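Local coordinates for protein probable mannosyltransferase KTR4 (PDB 5A07) that belongs to the GT-A clan of glycosyltransferases, as a probable mannosyltransferase, and holds guanosine-5'-diphosphate and a manganese ion in one pocket, at residues B[108-113]-B[206-211]; B[197-202]-B[349-354]; B[267-272]-B[354-359]. All coordinates share one frame; numbering follows the deposited sequence.

Contact 1: residues B[108-113]-B[206-211]; sequences LSLVRN and HNMCRF. With GDP (guanosine-5'-diphosphate), chain F.
Leu110, last residue of strand 105-110, reaches two side chains of helix 203-214 with its two methyls. CD2 lies 3.7 Å from Met208 CG, and CD1 stands 3.9 Å from Phe211 CE2, neither squarely over the ring nor at its edge. With CG trans to the backbone N (chi1 175°), the isobutyl group extends off the strand, so that both branches face the helix. Its stem meets the bound guanosine-5'-diphosphate as well, Leu110 CG being 3.6 Å from N3 of the guanine. Met208 CG lies 3.4 Å from the ribose O4'; the bends at chi2 (-85°) and chi3 (-63°) then lay SD and CE alongside C5'. Arg112 comes from the opposite face of the guanine. Its CG sits over the base, 3.5 Å from C2, and after a bend at the third torsion the guanidinium lies over the imidazole part, contacting it through a face. Asp115 forms a salt bridge with Arg112 NE and so helps to fix this pose. Two backbone carbonyls at the strand end add polar contacts: Leu110 O accepts from both ribose hydroxyls, O3' at 2.7 Å and O2' at 3.2 Å, while Val111 O takes a weak bond from guanine N2 at 3.0 Å. Phe211, whose ring also meets that of Trp174, continues the apolar layer on the Leu110 side. The guanine is thus held between an aliphatic surface and a guanidinium face, offset toward its rim, whose charge would probably attract the electron-rich N7 side, whereas both ribose hydroxyls donate to the one carbonyl of Leu110; strand and helix touch each other by apolar contact alone.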
loop_
_atom_site.group_PDB
_atom_site.type_symbol
_atom_site.label_atom_id
_atom_site.label_comp_id
_atom_site.label_asym_id
_atom_site.label_seq_id
_atom_site.Cartn_x
_atom_site.Cartn_y
_atom_site.Cartn_z
ATOM N N LEU B 108 -7.464 10.592 -3.331
ATOM C CA LEU B 108 -6.751 10.679 -4.569
ATOM C C LEU B 108 -7.039 9.514 -5.486
ATOM O O LEU B 108 -6.980 8.353 -5.066
ATOM C CB LEU B 108 -5.233 10.694 -4.305
ATOM C CG LEU B 108 -4.357 10.555 -5.559
ATOM C CD1 LEU B 108 -4.431 11.761 -6.476
ATOM C CD2 LEU B 108 -2.899 10.332 -5.177
ATOM N N SER B 109 -7.315 9.780 -6.769
ATOM C CA SER B 109 -7.432 8.720 -7.738
ATOM C C SER B 109 -6.683 9.106 -9.023
ATOM O O SER B 109 -6.973 10.149 -9.629
ATOM C CB SER B 109 -8.886 8.434 -8.158
ATOM O OG SER B 109 -9.819 8.331 -7.092
ATOM N N LEU B 110 -5.831 8.197 -9.451
ATOM C CA LEU B 110 -5.226 8.227 -10.752
ATOM C C LEU B 110 -6.066 7.358 -11.600
ATOM O O LEU B 110 -6.135 6.150 -11.357
ATOM C CB LEU B 110 -3.823 7.634 -10.667
ATOM C CG LEU B 110 -3.074 7.484 -11.969
ATOM C CD1 LEU B 110 -2.621 8.859 -12.482
ATOM C CD2 LEU B 110 -1.863 6.546 -11.879
ATOM N N VAL B 111 -6.726 7.955 -12.619
ATOM C CA VAL B 111 -7.644 7.212 -13.447
ATOM C C VAL B 111 -7.669 7.740 -14.879
ATOM O O VAL B 111 -7.249 8.871 -15.115
ATOM C CB VAL B 111 -9.102 7.315 -12.943
ATOM C CG1 VAL B 111 -9.291 6.437 -11.705
ATOM C CG2 VAL B 111 -9.473 8.701 -12.531
ATOM N N ARG B 112 -8.167 6.882 -15.771
ATOM C CA ARG B 112 -8.336 7.207 -17.157
ATOM C C ARG B 112 -9.759 7.692 -17.374
ATOM O O ARG B 112 -10.650 7.458 -16.564
ATOM C CB ARG B 112 -8.073 5.987 -18.007
ATOM C CG ARG B 112 -6.626 5.530 -18.047
ATOM C CD ARG B 112 -6.479 4.096 -18.553
ATOM N NE ARG B 112 -6.945 3.305 -17.400
ATOM C CZ ARG B 112 -6.435 2.164 -16.958
ATOM N NH1 ARG B 112 -5.426 1.603 -17.590
ATOM N NH2 ARG B 112 -6.934 1.605 -15.851
ATOM N N ASN B 113 -9.988 8.428 -18.475
ATOM C CA ASN B 113 -11.363 8.801 -18.851
ATOM C C ASN B 113 -12.302 7.614 -18.916
ATOM O O ASN B 113 -13.490 7.675 -18.492
ATOM C CB ASN B 113 -11.375 9.634 -20.177
ATOM C CG ASN B 113 -10.865 11.073 -19.931
ATOM O OD1 ASN B 113 -11.444 11.837 -19.165
ATOM N ND2 ASN B 113 -9.748 11.406 -20.542
ATOM N N HIS B 206 4.010 0.172 -16.542
ATOM C CA HIS B 206 5.309 0.584 -16.065
ATOM C C HIS B 206 5.320 2.049 -15.641
ATOM O O HIS B 206 5.814 2.423 -14.581
ATOM C CB HIS B 206 6.361 0.330 -17.160
ATOM C CG HIS B 206 6.607 -1.106 -17.459
ATOM N ND1 HIS B 206 7.735 -1.767 -17.001
ATOM C CD2 HIS B 206 5.915 -2.026 -18.197
ATOM C CE1 HIS B 206 7.745 -3.006 -17.474
ATOM N NE2 HIS B 206 6.647 -3.201 -18.199
ATOM N N ASN B 207 4.780 2.927 -16.472
ATOM C CA ASN B 207 4.747 4.343 -16.166
ATOM C C ASN B 207 3.932 4.583 -14.909
ATOM O O ASN B 207 4.295 5.435 -14.150
ATOM C CB ASN B 207 4.101 5.165 -17.306
ATOM C CG ASN B 207 4.973 5.166 -18.573
ATOM O OD1 ASN B 207 6.185 4.858 -18.558
ATOM N ND2 ASN B 207 4.369 5.546 -19.661
ATOM N N MET B 208 2.813 3.891 -14.773
ATOM C CA MET B 208 1.975 4.056 -13.579
ATOM C C MET B 208 2.715 3.667 -12.291
ATOM O O MET B 208 2.702 4.392 -11.305
ATOM C CB MET B 208 0.732 3.258 -13.742
ATOM C CG MET B 208 -0.233 3.345 -12.533
ATOM S SD MET B 208 0.153 2.155 -11.204
ATOM C CE MET B 208 -0.049 0.528 -11.915
ATOM N N CYS B 209 3.378 2.546 -12.340
ATOM C CA CYS B 209 4.109 2.052 -11.163
ATOM C C CYS B 209 5.175 3.017 -10.712
ATOM O O CYS B 209 5.382 3.342 -9.518
ATOM C CB CYS B 209 4.720 0.703 -11.475
ATOM S SG CYS B 209 3.600 -0.679 -11.618
ATOM N N ARG B 210 5.902 3.532 -11.699
ATOM C CA ARG B 210 6.890 4.530 -11.400
ATOM C C ARG B 210 6.283 5.843 -10.868
ATOM O O ARG B 210 6.796 6.436 -9.869
ATOM C CB ARG B 210 7.692 4.774 -12.686
ATOM C CG ARG B 210 8.642 5.976 -12.602
ATOM C CD ARG B 210 9.575 5.852 -13.842
ATOM N NE ARG B 210 10.368 7.035 -14.045
ATOM C CZ ARG B 210 10.095 8.012 -14.916
ATOM N NH1 ARG B 210 9.020 7.960 -15.661
ATOM N NH2 ARG B 210 10.962 9.008 -15.085
ATOM N N PHE B 211 5.194 6.321 -11.509
ATOM C CA PHE B 211 4.539 7.557 -11.085
ATOM C C PHE B 211 4.014 7.384 -9.617
ATOM O O PHE B 211 4.194 8.280 -8.795
ATOM C CB PHE B 211 3.343 7.848 -11.998
ATOM C CG PHE B 211 2.511 9.010 -11.567
ATOM C CD1 PHE B 211 2.886 10.311 -11.865
ATOM C CD2 PHE B 211 1.320 8.822 -10.898
ATOM C CE1 PHE B 211 2.164 11.407 -11.424
ATOM C CE2 PHE B 211 0.559 9.929 -10.445
ATOM C CZ PHE B 211 0.987 11.235 -10.711
HETATM P PB GDP F . -3.744 -3.107 -10.697
HETATM O O1B GDP F . -4.284 -4.220 -11.513
HETATM O O2B GDP F . -2.370 -3.116 -10.347
HETATM O O3B GDP F . -4.675 -2.708 -9.616
HETATM O O3A GDP F . -3.681 -1.938 -11.821
HETATM P PA GDP F . -4.727 -0.831 -12.264
HETATM O O1A GDP F . -5.003 -0.830 -13.704
HETATM O O2A GDP F . -5.928 -0.696 -11.423
HETATM O "O5'" GDP F . -3.849 0.463 -12.042
HETATM C "C5'" GDP F . -3.561 1.154 -10.820
HETATM C "C4'" GDP F . -4.174 2.542 -10.755
HETATM O "O4'" GDP F . -3.560 3.331 -11.782
HETATM C "C3'" GDP F . -5.675 2.589 -10.986
HETATM O "O3'" GDP F . -6.219 3.714 -10.253
HETATM C "C2'" GDP F . -5.772 2.797 -12.506
HETATM O "O2'" GDP F . -6.958 3.488 -12.876
HETATM C "C1'" GDP F . -4.591 3.674 -12.728
HETATM N N9 GDP F . -3.958 3.514 -14.059
HETATM C C8 GDP F . -3.353 2.422 -14.592
HETATM N N7 GDP F . -2.839 2.747 -15.847
HETATM C C5 GDP F . -3.124 4.068 -16.061
HETATM C C6 GDP F . -2.854 5.015 -17.160
HETATM O O6 GDP F . -2.210 4.514 -18.138
HETATM N N1 GDP F . -3.314 6.267 -17.034
HETATM C C2 GDP F . -4.045 6.686 -15.934
HETATM N N2 GDP F . -4.479 7.940 -15.879
HETATM N N3 GDP F . -4.325 5.845 -14.891
HETATM C C4 GDP F . -3.844 4.588 -14.895
#

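Contact 2: residues B[197-202]-B[349-354]; sequences IQYAEV and YERWGD. With GDP (guanosine-5'-diphosphate), chain F.
Two overlapping beta turns on the diphosphate side of the nucleotide pocket, type II over 197-200 and type I over 199-202, meet the loop that leads into helix 354-365. Arg351 is the loop's sole touching residue. Its NH1 donates to the backbone Gln198 O at 3.0 Å in a fairly straight bond (160° at the hydrogen); the oxygen lies in the guanidinium plane, while NH1 itself is tilted 30° from the carbonyl plane. In the type II turn this carbonyl belongs to the central peptide and is not used by the turn's own bond, Ala200 N to Ile197 O, so it remains available to Arg351. The arginine chain gets there through bends at its second and third torsions, passing Ile197 CG2 with CD and Ala200 CA with CG. Within the loop, Trp352 NE1 donates to Glu350 OE1 from above the carboxylate plane. Arg351 NH1 comes to the edge of the Tyr199 ring, 4.1 Å from CD2, with ring and guanidinium planes 49° apart, so the pair is no stack. Gln198 CG lies over the centre of one face of the Tyr199 ring, which also stacks with that of Tyr205, and this helps to fix its rotation. At the far end of the ring, Tyr199 OH donates a hydrogen bond of 2.7 Å to O1B on the beta phosphate of guanosine-5'-diphosphate.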
loop_
_atom_site.group_PDB
_atom_site.type_symbol
_atom_site.label_atom_id
_atom_site.label_comp_id
_atom_site.label_asym_id
_atom_site.label_seq_id
_atom_site.Cartn_x
_atom_site.Cartn_y
_atom_site.Cartn_z
ATOM N N ILE B 197 4.057 -12.873 -17.101
ATOM C CA ILE B 197 3.943 -11.833 -16.092
ATOM C C ILE B 197 2.949 -10.812 -16.588
ATOM O O ILE B 197 3.160 -10.172 -17.608
ATOM C CB ILE B 197 5.286 -11.186 -15.800
ATOM C CG1 ILE B 197 6.057 -12.034 -14.796
ATOM C CG2 ILE B 197 5.119 -9.848 -15.124
ATOM C CD1 ILE B 197 6.799 -13.178 -15.375
ATOM N N GLN B 198 1.876 -10.650 -15.831
ATOM C CA GLN B 198 0.867 -9.690 -16.146
ATOM C C GLN B 198 1.418 -8.251 -16.343
ATOM O O GLN B 198 2.263 -7.742 -15.562
ATOM C CB GLN B 198 -0.186 -9.688 -15.056
ATOM C CG GLN B 198 -1.442 -9.009 -15.539
ATOM C CD GLN B 198 -2.459 -8.793 -14.443
ATOM O OE1 GLN B 198 -2.120 -8.616 -13.263
ATOM N NE2 GLN B 198 -3.721 -8.743 -14.837
ATOM N N TYR B 199 0.955 -7.644 -17.426
ATOM C CA TYR B 199 1.259 -6.289 -17.868
ATOM C C TYR B 199 2.684 -6.085 -18.283
ATOM O O TYR B 199 3.136 -4.938 -18.394
ATOM C CB TYR B 199 1.020 -5.260 -16.773
ATOM C CG TYR B 199 -0.330 -5.235 -16.109
ATOM C CD1 TYR B 199 -1.506 -4.928 -16.817
ATOM C CD2 TYR B 199 -0.420 -5.454 -14.737
ATOM C CE1 TYR B 199 -2.736 -4.874 -16.171
ATOM C CE2 TYR B 199 -1.639 -5.407 -14.080
ATOM C CZ TYR B 199 -2.785 -5.092 -14.768
ATOM O OH TYR B 199 -3.965 -5.050 -14.018
ATOM N N ALA B 200 3.456 -7.145 -18.459
ATOM C CA ALA B 200 4.908 -6.958 -18.707
ATOM C C ALA B 200 5.131 -6.048 -19.904
ATOM O O ALA B 200 5.973 -5.183 -19.906
ATOM C CB ALA B 200 5.583 -8.304 -18.947
ATOM N N GLU B 201 4.347 -6.255 -20.958
ATOM C CA GLU B 201 4.544 -5.503 -22.189
ATOM C C GLU B 201 3.608 -4.287 -22.276
ATOM O O GLU B 201 3.464 -3.685 -23.341
ATOM C CB GLU B 201 4.363 -6.478 -23.396
ATOM C CG GLU B 201 5.470 -7.535 -23.532
ATOM C CD GLU B 201 5.324 -8.482 -24.739
ATOM O OE1 GLU B 201 4.481 -9.395 -24.675
ATOM O OE2 GLU B 201 6.069 -8.336 -25.734
ATOM N N VAL B 202 2.943 -3.916 -21.180
ATOM C CA VAL B 202 2.078 -2.710 -21.191
ATOM C C VAL B 202 2.833 -1.517 -20.685
ATOM O O VAL B 202 3.018 -1.377 -19.461
ATOM C CB VAL B 202 0.815 -2.950 -20.393
ATOM C CG1 VAL B 202 -0.130 -1.747 -20.515
ATOM C CG2 VAL B 202 0.107 -4.206 -20.890
ATOM N N TYR B 349 13.171 -2.150 -17.054
ATOM C CA TYR B 349 13.869 -3.407 -17.348
ATOM C C TYR B 349 13.333 -4.593 -16.570
ATOM O O TYR B 349 13.490 -5.791 -17.009
ATOM C CB TYR B 349 15.344 -3.239 -17.038
ATOM C CG TYR B 349 16.016 -2.126 -17.869
ATOM C CD1 TYR B 349 15.761 -1.985 -19.256
ATOM C CD2 TYR B 349 16.896 -1.214 -17.276
ATOM C CE1 TYR B 349 16.367 -0.954 -20.010
ATOM C CE2 TYR B 349 17.503 -0.219 -18.023
ATOM C CZ TYR B 349 17.238 -0.089 -19.384
ATOM O OH TYR B 349 17.847 0.904 -20.079
ATOM N N GLU B 350 12.669 -4.294 -15.430
ATOM C CA GLU B 350 11.911 -5.296 -14.749
ATOM C C GLU B 350 10.481 -4.733 -14.667
ATOM O O GLU B 350 10.116 -3.912 -15.501
ATOM C CB GLU B 350 12.596 -5.554 -13.413
ATOM C CG GLU B 350 14.000 -6.159 -13.606
ATOM C CD GLU B 350 14.797 -6.430 -12.319
ATOM O OE1 GLU B 350 14.237 -6.502 -11.160
ATOM O OE2 GLU B 350 16.017 -6.508 -12.463
ATOM N N ARG B 351 9.655 -5.169 -13.714
ATOM C CA ARG B 351 8.278 -4.656 -13.654
ATOM C C ARG B 351 8.027 -4.262 -12.202
ATOM O O ARG B 351 7.075 -4.728 -11.552
ATOM C CB ARG B 351 7.246 -5.668 -14.215
ATOM C CG ARG B 351 5.983 -4.943 -14.850
ATOM C CD ARG B 351 4.672 -5.565 -14.439
ATOM N NE ARG B 351 4.595 -5.488 -12.975
ATOM C CZ ARG B 351 3.736 -6.156 -12.199
ATOM N NH1 ARG B 351 2.829 -6.911 -12.730
ATOM N NH2 ARG B 351 3.781 -6.023 -10.853
ATOM N N TRP B 352 8.874 -3.409 -11.675
ATOM C CA TRP B 352 8.785 -3.101 -10.277
ATOM C C TRP B 352 7.475 -2.329 -9.983
ATOM O O TRP B 352 7.267 -1.247 -10.529
ATOM C CB TRP B 352 9.957 -2.232 -9.854
ATOM C CG TRP B 352 11.312 -2.871 -9.882
ATOM C CD1 TRP B 352 11.591 -4.167 -10.068
ATOM C CD2 TRP B 352 12.574 -2.194 -9.744
ATOM N NE1 TRP B 352 12.940 -4.364 -10.007
ATOM C CE2 TRP B 352 13.564 -3.159 -9.829
ATOM C CE3 TRP B 352 12.953 -0.865 -9.552
ATOM C CZ2 TRP B 352 14.928 -2.858 -9.731
ATOM C CZ3 TRP B 352 14.329 -0.558 -9.475
ATOM C CH2 TRP B 352 15.282 -1.556 -9.557
ATOM N N GLY B 353 6.623 -2.872 -9.110
ATOM C CA GLY B 353 5.393 -2.212 -8.677
ATOM C C GLY B 353 5.610 -1.143 -7.632
ATOM O O GLY B 353 6.591 -1.168 -6.863
ATOM N N ASP B 354 4.696 -0.191 -7.588
ATOM C CA ASP B 354 4.724 0.811 -6.529
ATOM C C ASP B 354 4.601 0.177 -5.115
ATOM O O ASP B 354 5.140 0.694 -4.164
ATOM C CB ASP B 354 3.727 1.909 -6.723
ATOM C CG ASP B 354 2.272 1.415 -6.727
ATOM O OD1 ASP B 354 1.802 0.881 -7.727
ATOM O OD2 ASP B 354 1.624 1.601 -5.694
HETATM P PB GDP F . -3.744 -3.107 -10.697
HETATM O O1B GDP F . -4.284 -4.220 -11.513
HETATM O O2B GDP F . -2.370 -3.116 -10.347
HETATM O O3B GDP F . -4.675 -2.708 -9.616
HETATM O O3A GDP F . -3.681 -1.938 -11.821
HETATM P PA GDP F . -4.727 -0.831 -12.264
HETATM O O1A GDP F . -5.003 -0.830 -13.704
HETATM O O2A GDP F . -5.928 -0.696 -11.423
HETATM O "O5'" GDP F . -3.849 0.463 -12.042
HETATM C "C5'" GDP F . -3.561 1.154 -10.820
HETATM C "C4'" GDP F . -4.174 2.542 -10.755
HETATM O "O4'" GDP F . -3.560 3.331 -11.782
HETATM C "C3'" GDP F . -5.675 2.589 -10.986
HETATM O "O3'" GDP F . -6.219 3.714 -10.253
HETATM C "C2'" GDP F . -5.772 2.797 -12.506
HETATM O "O2'" GDP F . -6.958 3.488 -12.876
HETATM C "C1'" GDP F . -4.591 3.674 -12.728
HETATM N N9 GDP F . -3.958 3.514 -14.059
HETATM C C8 GDP F . -3.353 2.422 -14.592
HETATM N N7 GDP F . -2.839 2.747 -15.847
HETATM C C5 GDP F . -3.124 4.068 -16.061
HETATM C C6 GDP F . -2.854 5.015 -17.160
HETATM O O6 GDP F . -2.210 4.514 -18.138
HETATM N N1 GDP F . -3.314 6.267 -17.034
HETATM C C2 GDP F . -4.045 6.686 -15.934
HETATM N N2 GDP F . -4.479 7.940 -15.879
HETATM N N3 GDP F . -4.325 5.845 -14.891
HETATM C C4 GDP F . -3.844 4.588 -14.895
#

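Contact 3: residues B[267-272]-B[354-359]; sequences QTIETL and DAPVRS
Pro356 and Val357, in the first turn of helix 354-365, press on Ile269, in the loop before helix 272-282, and on Leu272, the first residue of that helix. Helix 354-365 opens with Asp354, whose OD2 is turned elsewhere, to a salt bridge with Arg230 and a hydrogen bond with Thr319. Ala355 follows; its carbonyl oxygen is gripped twice from Ser359, by the backbone N at 3.0 Å and by OG at 2.7 Å, the hydroxyl approaching from above the carbonyl plane. Pro356 touches both partners: ring atom CB lies 4.0 Å from Leu272 CD2, and CG is 4.2 Å from Ile269 CG2. So early in a helix the lack of a proline N-H costs no bond. Val357 adds its CG2 branch, 4.1 Å from the same Leu272 CD2, so that one methyl rests against two neighbouring residues. Leu272 extends its CG trans to the backbone N (chi1 172°), and its side chain crosses those of Pro356 and Val357 at about a right angle. Arg358 points to other partners, among them Glu322 in a salt bridge. Ser359 OG is also paired with Phe317 N of strand 316-317. Met338 and Leu341 of helix 332-344 continue the apolar layer round Val357. These buried aliphatic contacts join the N-terminal end of helix 354-365 to the loop and first turn of helix 272-282, consistent with an alpha/beta fold of the GT-A kind.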
loop_
_atom_site.group_PDB
_atom_site.type_symbol
_atom_site.label_atom_id
_atom_site.label_comp_id
_atom_site.label_asym_id
_atom_site.label_seq_id
_atom_site.Cartn_x
_atom_site.Cartn_y
_atom_site.Cartn_z
ATOM N N GLN B 267 9.192 -12.621 -9.986
ATOM C CA GLN B 267 9.778 -12.396 -11.330
ATOM C C GLN B 267 9.563 -10.977 -11.792
ATOM O O GLN B 267 10.198 -10.553 -12.765
ATOM C CB GLN B 267 9.167 -13.378 -12.356
ATOM C CG GLN B 267 9.368 -14.873 -12.085
ATOM C CD GLN B 267 8.519 -15.390 -10.897
ATOM O OE1 GLN B 267 7.581 -14.724 -10.374
ATOM N NE2 GLN B 267 8.854 -16.581 -10.457
ATOM N N THR B 268 8.684 -10.204 -11.128
ATOM C CA THR B 268 8.561 -8.785 -11.462
ATOM C C THR B 268 9.651 -7.954 -10.849
ATOM O O THR B 268 9.838 -6.763 -11.206
ATOM C CB THR B 268 7.201 -8.203 -11.030
ATOM O OG1 THR B 268 7.102 -8.217 -9.582
ATOM C CG2 THR B 268 6.054 -8.954 -11.651
ATOM N N ILE B 269 10.328 -8.498 -9.833
ATOM C CA ILE B 269 11.234 -7.729 -9.015
ATOM C C ILE B 269 12.539 -8.463 -8.766
ATOM O O ILE B 269 13.127 -8.415 -7.663
ATOM C CB ILE B 269 10.597 -7.356 -7.647
ATOM C CG1 ILE B 269 10.077 -8.588 -6.922
ATOM C CG2 ILE B 269 9.545 -6.280 -7.894
ATOM C CD1 ILE B 269 9.564 -8.330 -5.477
ATOM N N GLU B 270 13.051 -9.101 -9.811
ATOM C CA GLU B 270 14.282 -9.902 -9.683
ATOM C C GLU B 270 15.406 -9.205 -8.947
ATOM O O GLU B 270 16.020 -9.814 -8.038
ATOM C CB GLU B 270 14.771 -10.352 -11.072
ATOM C CG GLU B 270 16.018 -11.210 -10.972
ATOM C CD GLU B 270 16.383 -11.876 -12.298
ATOM O OE1 GLU B 270 16.028 -11.302 -13.338
ATOM O OE2 GLU B 270 17.009 -12.959 -12.274
ATOM N N THR B 271 15.714 -7.963 -9.265
ATOM C CA THR B 271 16.798 -7.243 -8.615
ATOM C C THR B 271 16.419 -6.086 -7.720
ATOM O O THR B 271 17.265 -5.327 -7.304
ATOM C CB THR B 271 17.855 -6.697 -9.635
ATOM O OG1 THR B 271 17.281 -5.666 -10.480
ATOM C CG2 THR B 271 18.433 -7.863 -10.482
ATOM N N LEU B 272 15.175 -5.960 -7.318
ATOM C CA LEU B 272 14.810 -4.818 -6.486
ATOM C C LEU B 272 15.437 -4.872 -5.052
ATOM O O LEU B 272 15.974 -3.904 -4.553
ATOM C CB LEU B 272 13.277 -4.685 -6.420
ATOM C CG LEU B 272 12.751 -3.642 -5.429
ATOM C CD1 LEU B 272 13.209 -2.244 -5.760
ATOM C CD2 LEU B 272 11.207 -3.744 -5.498
ATOM N N ASP B 354 4.696 -0.191 -7.588
ATOM C CA ASP B 354 4.724 0.811 -6.529
ATOM C C ASP B 354 4.601 0.177 -5.115
ATOM O O ASP B 354 5.140 0.694 -4.164
ATOM C CB ASP B 354 3.727 1.909 -6.723
ATOM C CG ASP B 354 2.272 1.415 -6.727
ATOM O OD1 ASP B 354 1.802 0.881 -7.727
ATOM O OD2 ASP B 354 1.624 1.601 -5.694
ATOM N N ALA B 355 3.874 -0.927 -5.023
ATOM C CA ALA B 355 3.619 -1.586 -3.742
ATOM C C ALA B 355 4.916 -2.124 -3.061
ATOM O O ALA B 355 5.238 -1.687 -1.961
ATOM C CB ALA B 355 2.569 -2.640 -3.903
ATOM N N PRO B 356 5.723 -2.939 -3.747
ATOM C CA PRO B 356 6.992 -3.329 -3.090
ATOM C C PRO B 356 7.951 -2.205 -2.825
ATOM O O PRO B 356 8.646 -2.185 -1.816
ATOM C CB PRO B 356 7.573 -4.426 -4.028
ATOM C CG PRO B 356 6.876 -4.188 -5.361
ATOM C CD PRO B 356 5.512 -3.652 -5.019
ATOM N N VAL B 357 8.021 -1.247 -3.735
ATOM C CA VAL B 357 8.876 -0.097 -3.558
ATOM C C VAL B 357 8.490 0.744 -2.385
ATOM O O VAL B 357 9.330 1.108 -1.537
ATOM C CB VAL B 357 8.906 0.748 -4.854
ATOM C CG1 VAL B 357 9.582 2.112 -4.655
ATOM C CG2 VAL B 357 9.568 -0.050 -5.970
ATOM N N ARG B 358 7.215 1.123 -2.305
ATOM C CA ARG B 358 6.731 1.876 -1.122
ATOM C C ARG B 358 6.991 1.088 0.171
ATOM O O ARG B 358 7.392 1.673 1.199
ATOM C CB ARG B 358 5.198 2.131 -1.268
ATOM C CG ARG B 358 4.561 2.850 -0.106
ATOM C CD ARG B 358 4.332 4.291 -0.428
ATOM N NE ARG B 358 3.246 4.454 -1.406
ATOM C CZ ARG B 358 3.388 4.981 -2.619
ATOM N NH1 ARG B 358 4.590 5.452 -3.030
ATOM N NH2 ARG B 358 2.326 5.099 -3.398
ATOM N N SER B 359 6.744 -0.215 0.108
ATOM C CA SER B 359 6.785 -1.101 1.289
ATOM C C SER B 359 8.237 -1.290 1.792
ATOM O O SER B 359 8.471 -1.251 2.993
ATOM C CB SER B 359 6.186 -2.474 0.984
ATOM O OG SER B 359 4.818 -2.349 0.639
#

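The three contacts step away from the nucleotide. Contact 1 holds the guanine and ribose, and contact 2, its centre about 14 Å away, reaches the beta phosphate. Contact 3 lies about 10 Å from contact 2 between centres, and the Pro356 side chain is about 10 Å from guanosine-5'-diphosphate. Helix 203-214 ties the first two together, His206 NE2 probably bonding Ala200 O at 2.7 Å. Contacts 2 and 3 share Asp354 and are joined again by the probable bond from Arg351 N to Thr268 O, 3.0 Å. The manganese ion, with Glu232 and His381 at its site, is about 7 Å from the Met208 side chain and about 6 Å from that of Tyr199.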